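Local coordinates for lipoprotein (Colwellia psychrerythraea, PDB 3O0Y) that is of unknown function but is a putative lipoprotein probably related to zinc metallopeptidases, at residues G143-I148 with P256-V261; T436-E439 with G443-W446. One frame throughout, in Å; residues are numbered along the deposited sequence.

Contact 1: residues G143-I148 with P256-V261; sequences GPLIDI and PAYQSV
Y258 and L145 meet through one hydrogen bond and one apolar contact. The bond is polar side chain to main chain: Y258 OH donates to L145 O over 2.7 Å. The hydroxyl lies in the plane of the carbonyl at a C=O...donor angle of 120°, so it uses a lone pair, and the oxygen in turn sits at the edge of the phenol ring, near its plane. Y206 also bonds to L145 O, giving this buried oxygen two tyrosine hydroxyls, while F210 stacks on the Y258 ring.

The apolar contacts start from the same leucine. Its CG stands beside the backbone N (chi1 -65°), and its branches divide the work: L145 CD2 rests 3.7 Å from Y258 CZ as the two side chains run antiparallel alongside one another, whereas L145 CD1 meets V261 CG1 tip to tip at 3.6 Å. In this mostly helical chain, these contacts join the first turn of helix 144-154 to the second half of the long helix 236-268, just past its kink at P256, with 8.1 Å between the CA atoms of L145 and Y258. L207, on helix 197-210, touches L145, Y258 and V261 and fills in around them.

Backbone bonds from the N-cap residue G143 build the first turn, which presents L145: G143 O accepts from I146 N at 3.0 Å and from D147 N at 2.8 Å. A weak bond bent to 132°, G143 N to D147 OD2 at 3.2 Å, adds a side-chain tether.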
loop_
_atom_site.group_PDB
_atom_site.type_symbol
_atom_site.label_atom_id
_atom_site.label_comp_id
_atom_site.label_asym_id
_atom_site.label_seq_id
_atom_site.Cartn_x
_atom_site.Cartn_y
_atom_site.Cartn_z
ATOM N N GLY A 143 0.148 -11.016 -1.012
ATOM C CA GLY A 143 1.051 -12.123 -1.276
ATOM C C GLY A 143 0.935 -12.529 -2.733
ATOM O O GLY A 143 0.012 -12.111 -3.427
ATOM N N PRO A 144 1.881 -13.378 -3.190
ATOM C CA PRO A 144 2.035 -13.590 -4.653
ATOM C C PRO A 144 0.776 -14.168 -5.311
ATOM O O PRO A 144 0.463 -13.823 -6.460
ATOM C CB PRO A 144 3.245 -14.504 -4.757
ATOM C CG PRO A 144 3.571 -14.938 -3.318
ATOM C CD PRO A 144 2.990 -13.914 -2.410
ATOM N N LEU A 145 0.015 -15.010 -4.619
ATOM C CA LEU A 145 -1.162 -15.635 -5.244
ATOM C C LEU A 145 -2.347 -14.677 -5.400
ATOM O O LEU A 145 -3.276 -14.926 -6.174
ATOM C CB LEU A 145 -1.539 -16.943 -4.500
ATOM C CG LEU A 145 -0.459 -18.005 -4.612
ATOM C CD1 LEU A 145 -0.697 -19.187 -3.602
ATOM C CD2 LEU A 145 -0.322 -18.586 -6.025
ATOM N N ILE A 146 -2.269 -13.524 -4.764
ATOM C CA ILE A 146 -3.303 -12.516 -4.891
ATOM C C ILE A 146 -2.747 -11.443 -5.783
ATOM O O ILE A 146 -3.406 -10.967 -6.706
ATOM C CB ILE A 146 -3.674 -11.936 -3.494
ATOM C CG1 ILE A 146 -4.426 -12.956 -2.678
ATOM C CG2 ILE A 146 -4.487 -10.694 -3.653
ATOM C CD1 ILE A 146 -4.894 -12.464 -1.209
ATOM N N ASP A 147 -1.505 -11.017 -5.541
ATOM C CA ASP A 147 -0.989 -9.880 -6.332
ATOM C C ASP A 147 -0.532 -10.199 -7.756
ATOM O O ASP A 147 -0.561 -9.332 -8.598
ATOM C CB ASP A 147 0.120 -9.116 -5.632
ATOM C CG ASP A 147 -0.344 -8.586 -4.258
ATOM O OD1 ASP A 147 -1.509 -8.130 -4.158
ATOM O OD2 ASP A 147 0.416 -8.764 -3.296
ATOM N N ILE A 148 -0.024 -11.374 -8.018
ATOM C CA ILE A 148 0.471 -11.642 -9.367
ATOM C C ILE A 148 -0.740 -11.649 -10.329
ATOM O O ILE A 148 -0.711 -11.019 -11.409
ATOM C CB ILE A 148 1.266 -12.919 -9.384
ATOM C CG1 ILE A 148 2.635 -12.710 -8.712
ATOM C CG2 ILE A 148 1.479 -13.479 -10.852
ATOM C CD1 ILE A 148 3.288 -14.035 -8.472
ATOM N N PRO A 256 -5.051 -26.293 -11.263
ATOM C CA PRO A 256 -4.376 -27.227 -10.375
ATOM C C PRO A 256 -3.333 -26.586 -9.412
ATOM O O PRO A 256 -3.136 -27.097 -8.276
ATOM C CB PRO A 256 -3.690 -28.186 -11.335
ATOM C CG PRO A 256 -4.574 -28.156 -12.551
ATOM C CD PRO A 256 -4.869 -26.689 -12.674
ATOM N N ALA A 257 -2.685 -25.496 -9.861
ATOM C CA ALA A 257 -1.707 -24.802 -9.018
ATOM C C ALA A 257 -2.428 -24.244 -7.776
ATOM O O ALA A 257 -2.022 -24.544 -6.639
ATOM C CB ALA A 257 -0.963 -23.691 -9.838
ATOM N N TYR A 258 -3.534 -23.509 -7.969
ATOM C CA TYR A 258 -4.289 -22.933 -6.845
ATOM C C TYR A 258 -4.871 -24.003 -5.956
ATOM O O TYR A 258 -4.786 -23.934 -4.741
ATOM C CB TYR A 258 -5.372 -21.955 -7.287
ATOM C CG TYR A 258 -4.769 -20.574 -7.532
ATOM C CD1 TYR A 258 -3.861 -20.364 -8.555
ATOM C CD2 TYR A 258 -5.074 -19.493 -6.702
ATOM C CE1 TYR A 258 -3.280 -19.137 -8.744
ATOM C CE2 TYR A 258 -4.462 -18.287 -6.840
ATOM C CZ TYR A 258 -3.553 -18.094 -7.856
ATOM O OH TYR A 258 -2.967 -16.846 -8.054
ATOM N N GLN A 259 -5.348 -25.057 -6.572
ATOM C CA GLN A 259 -5.898 -26.183 -5.817
ATOM C C GLN A 259 -4.856 -26.813 -4.916
ATOM O O GLN A 259 -5.172 -27.200 -3.791
ATOM C CB GLN A 259 -6.535 -27.187 -6.797
ATOM C CG GLN A 259 -7.863 -26.555 -7.367
ATOM C CD GLN A 259 -8.405 -27.245 -8.648
ATOM O OE1 GLN A 259 -9.460 -26.866 -9.127
ATOM N NE2 GLN A 259 -7.646 -28.148 -9.232
ATOM N N SER A 260 -3.650 -26.938 -5.438
ATOM C CA SER A 260 -2.481 -27.411 -4.724
ATOM C C SER A 260 -2.237 -26.617 -3.431
ATOM O O SER A 260 -1.898 -27.140 -2.355
ATOM C CB SER A 260 -1.256 -27.099 -5.607
ATOM O OG SER A 260 -0.366 -28.129 -5.435
ATOM N N VAL A 261 -2.197 -25.301 -3.603
ATOM C CA VAL A 261 -1.942 -24.439 -2.422
ATOM C C VAL A 261 -3.072 -24.458 -1.404
ATOM O O VAL A 261 -2.832 -24.435 -0.187
ATOM C CB VAL A 261 -1.605 -23.005 -2.859
ATOM C CG1 VAL A 261 -1.203 -22.164 -1.650
ATOM C CG2 VAL A 261 -0.473 -23.072 -3.900
#

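Contact 2: residues T436-E439 with G443-W446; sequences TYHE and GHHW
The imidazoles of H438 and H444 project in the same direction next to each other, an oblique pair with planes turned 75° apart and centroids separated by 4.7 Å. The closest atoms, H438 CE1 and H444 NE2, are 3.4 Å apart. The carboxylate of E439 fills in at the edges: OE1 lies near the plane of the H444 ring, 3.3 Å from H444 CD2, and CD lies in the plane of the H438 ring. H438 has CG anti to its backbone nitrogen (chi1 -178°), which swings the ring alongside H444.

The sequence, HE then three residues then GHH, resembles the HExxH signature of zinc peptidases, with the second histidine two residues further on; a related role is possible but unproven. A sulfate ion, probably from the crystallisation liquor, lies about 4 Å from the E439 side chain, and E471 touches H444.

Backbone bonds, each spanning six residues, hold the helix ends together. H444 N to H438 O is short and straight (2.9 Å, 164°); H445 N to E439 O is longer at 3.3 Å, and G443 N to Y437 O is weak. H445 turns its ring to the hydroxyl of Y404 and the carbonyl of Y384.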
loop_
_atom_site.group_PDB
_atom_site.type_symbol
_atom_site.label_atom_id
_atom_site.label_comp_id
_atom_site.label_asym_id
_atom_site.label_seq_id
_atom_site.Cartn_x
_atom_site.Cartn_y
_atom_site.Cartn_z
ATOM N N THR A 436 -10.943 11.275 -1.123
ATOM C CA THR A 436 -10.493 11.752 -2.407
ATOM C C THR A 436 -9.190 12.582 -2.291
ATOM O O THR A 436 -8.260 12.486 -3.158
ATOM C CB THR A 436 -11.602 12.521 -3.106
ATOM O OG1 THR A 436 -12.727 11.651 -3.348
ATOM C CG2 THR A 436 -11.115 13.216 -4.360
ATOM N N TYR A 437 -9.081 13.352 -1.202
ATOM C CA TYR A 437 -7.832 14.031 -0.936
ATOM C C TYR A 437 -6.718 13.123 -0.588
ATOM O O TYR A 437 -5.553 13.334 -0.999
ATOM C CB TYR A 437 -8.031 15.148 0.096
ATOM C CG TYR A 437 -9.134 16.145 -0.215
ATOM C CD1 TYR A 437 -9.426 16.574 -1.515
ATOM C CD2 TYR A 437 -9.948 16.643 0.797
ATOM C CE1 TYR A 437 -10.430 17.415 -1.771
ATOM C CE2 TYR A 437 -10.913 17.535 0.538
ATOM C CZ TYR A 437 -11.188 17.919 -0.734
ATOM O OH TYR A 437 -12.269 18.778 -1.004
ATOM N N HIS A 438 -7.020 12.066 0.169
ATOM C CA HIS A 438 -6.067 11.080 0.554
ATOM C C HIS A 438 -5.499 10.298 -0.622
ATOM O O HIS A 438 -4.257 10.161 -0.733
ATOM C CB HIS A 438 -6.781 10.120 1.455
ATOM C CG HIS A 438 -5.921 9.026 1.998
ATOM N ND1 HIS A 438 -5.628 7.883 1.322
ATOM C CD2 HIS A 438 -5.170 8.976 3.135
ATOM C CE1 HIS A 438 -4.939 7.063 2.085
ATOM N NE2 HIS A 438 -4.554 7.734 3.159
ATOM N N GLU A 439 -6.375 9.896 -1.544
ATOM C CA GLU A 439 -5.967 9.004 -2.638
ATOM C C GLU A 439 -5.339 9.748 -3.781
ATOM O O GLU A 439 -4.421 9.251 -4.479
ATOM C CB GLU A 439 -7.116 8.137 -3.099
ATOM C CG GLU A 439 -7.731 7.142 -2.060
ATOM C CD GLU A 439 -6.824 6.096 -1.529
ATOM O OE1 GLU A 439 -5.678 6.005 -1.935
ATOM O OE2 GLU A 439 -7.318 5.361 -0.649
ATOM N N GLY A 443 -2.805 14.164 -1.734
ATOM C CA GLY A 443 -2.295 12.924 -1.133
ATOM C C GLY A 443 -1.433 11.995 -2.004
ATOM O O GLY A 443 -0.458 12.426 -2.600
ATOM N N HIS A 444 -1.836 10.750 -2.135
ATOM C CA HIS A 444 -0.972 9.768 -2.754
ATOM C C HIS A 444 -0.541 10.110 -4.160
ATOM O O HIS A 444 0.647 9.975 -4.454
ATOM C CB HIS A 444 -1.612 8.404 -2.796
ATOM C CG HIS A 444 -1.658 7.664 -1.487
ATOM N ND1 HIS A 444 -0.622 7.690 -0.561
ATOM C CD2 HIS A 444 -2.612 6.852 -0.976
ATOM C CE1 HIS A 444 -0.942 6.880 0.447
ATOM N NE2 HIS A 444 -2.138 6.365 0.224
ATOM N N HIS A 445 -1.443 10.510 -5.042
ATOM C CA HIS A 445 -1.061 10.773 -6.430
ATOM C C HIS A 445 -0.043 11.919 -6.511
ATOM O O HIS A 445 1.023 11.820 -7.149
ATOM C CB HIS A 445 -2.274 11.071 -7.319
ATOM C CG HIS A 445 -1.853 11.441 -8.715
ATOM N ND1 HIS A 445 -1.335 10.490 -9.572
ATOM C CD2 HIS A 445 -1.683 12.648 -9.326
ATOM C CE1 HIS A 445 -0.941 11.096 -10.697
ATOM N NE2 HIS A 445 -1.116 12.412 -10.571
ATOM N N TRP A 446 -0.325 13.028 -5.829
ATOM C CA TRP A 446 0.521 14.180 -5.920
ATOM C C TRP A 446 1.946 13.787 -5.437
ATOM O O TRP A 446 2.936 14.124 -6.081
ATOM C CB TRP A 446 -0.064 15.343 -5.128
ATOM C CG TRP A 446 0.505 16.698 -5.475
ATOM C CD1 TRP A 446 1.414 17.420 -4.745
ATOM C CD2 TRP A 446 0.110 17.531 -6.556
ATOM N NE1 TRP A 446 1.609 18.635 -5.316
ATOM C CE2 TRP A 446 0.842 18.731 -6.436
ATOM C CE3 TRP A 446 -0.793 17.377 -7.614
ATOM C CZ2 TRP A 446 0.706 19.781 -7.329
ATOM C CZ3 TRP A 446 -0.917 18.420 -8.483
ATOM C CH2 TRP A 446 -0.229 19.626 -8.314
#

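In the fold
Both contacts are buried, yet they share no helix and do not touch: their centres are 31 Å apart, on opposite sides of the chain's centre, and their nearest atoms stay about 15 Å apart. Contact 2 lies closer to the middle of the chain, about 13 Å from its centre against 20 Å for contact 1. Sequence distance differs as well. Contact 1 joins segments with 107 residues between them, and across them it consists of apolar packing and one tyrosine bond; contact 2 links consecutive helices across a four-residue turn by main-chain bonds, with a sulfate near E439. Contact 2 brings two histidines and a glutamate together, contact 1 a leucine, a valine and a tyrosine.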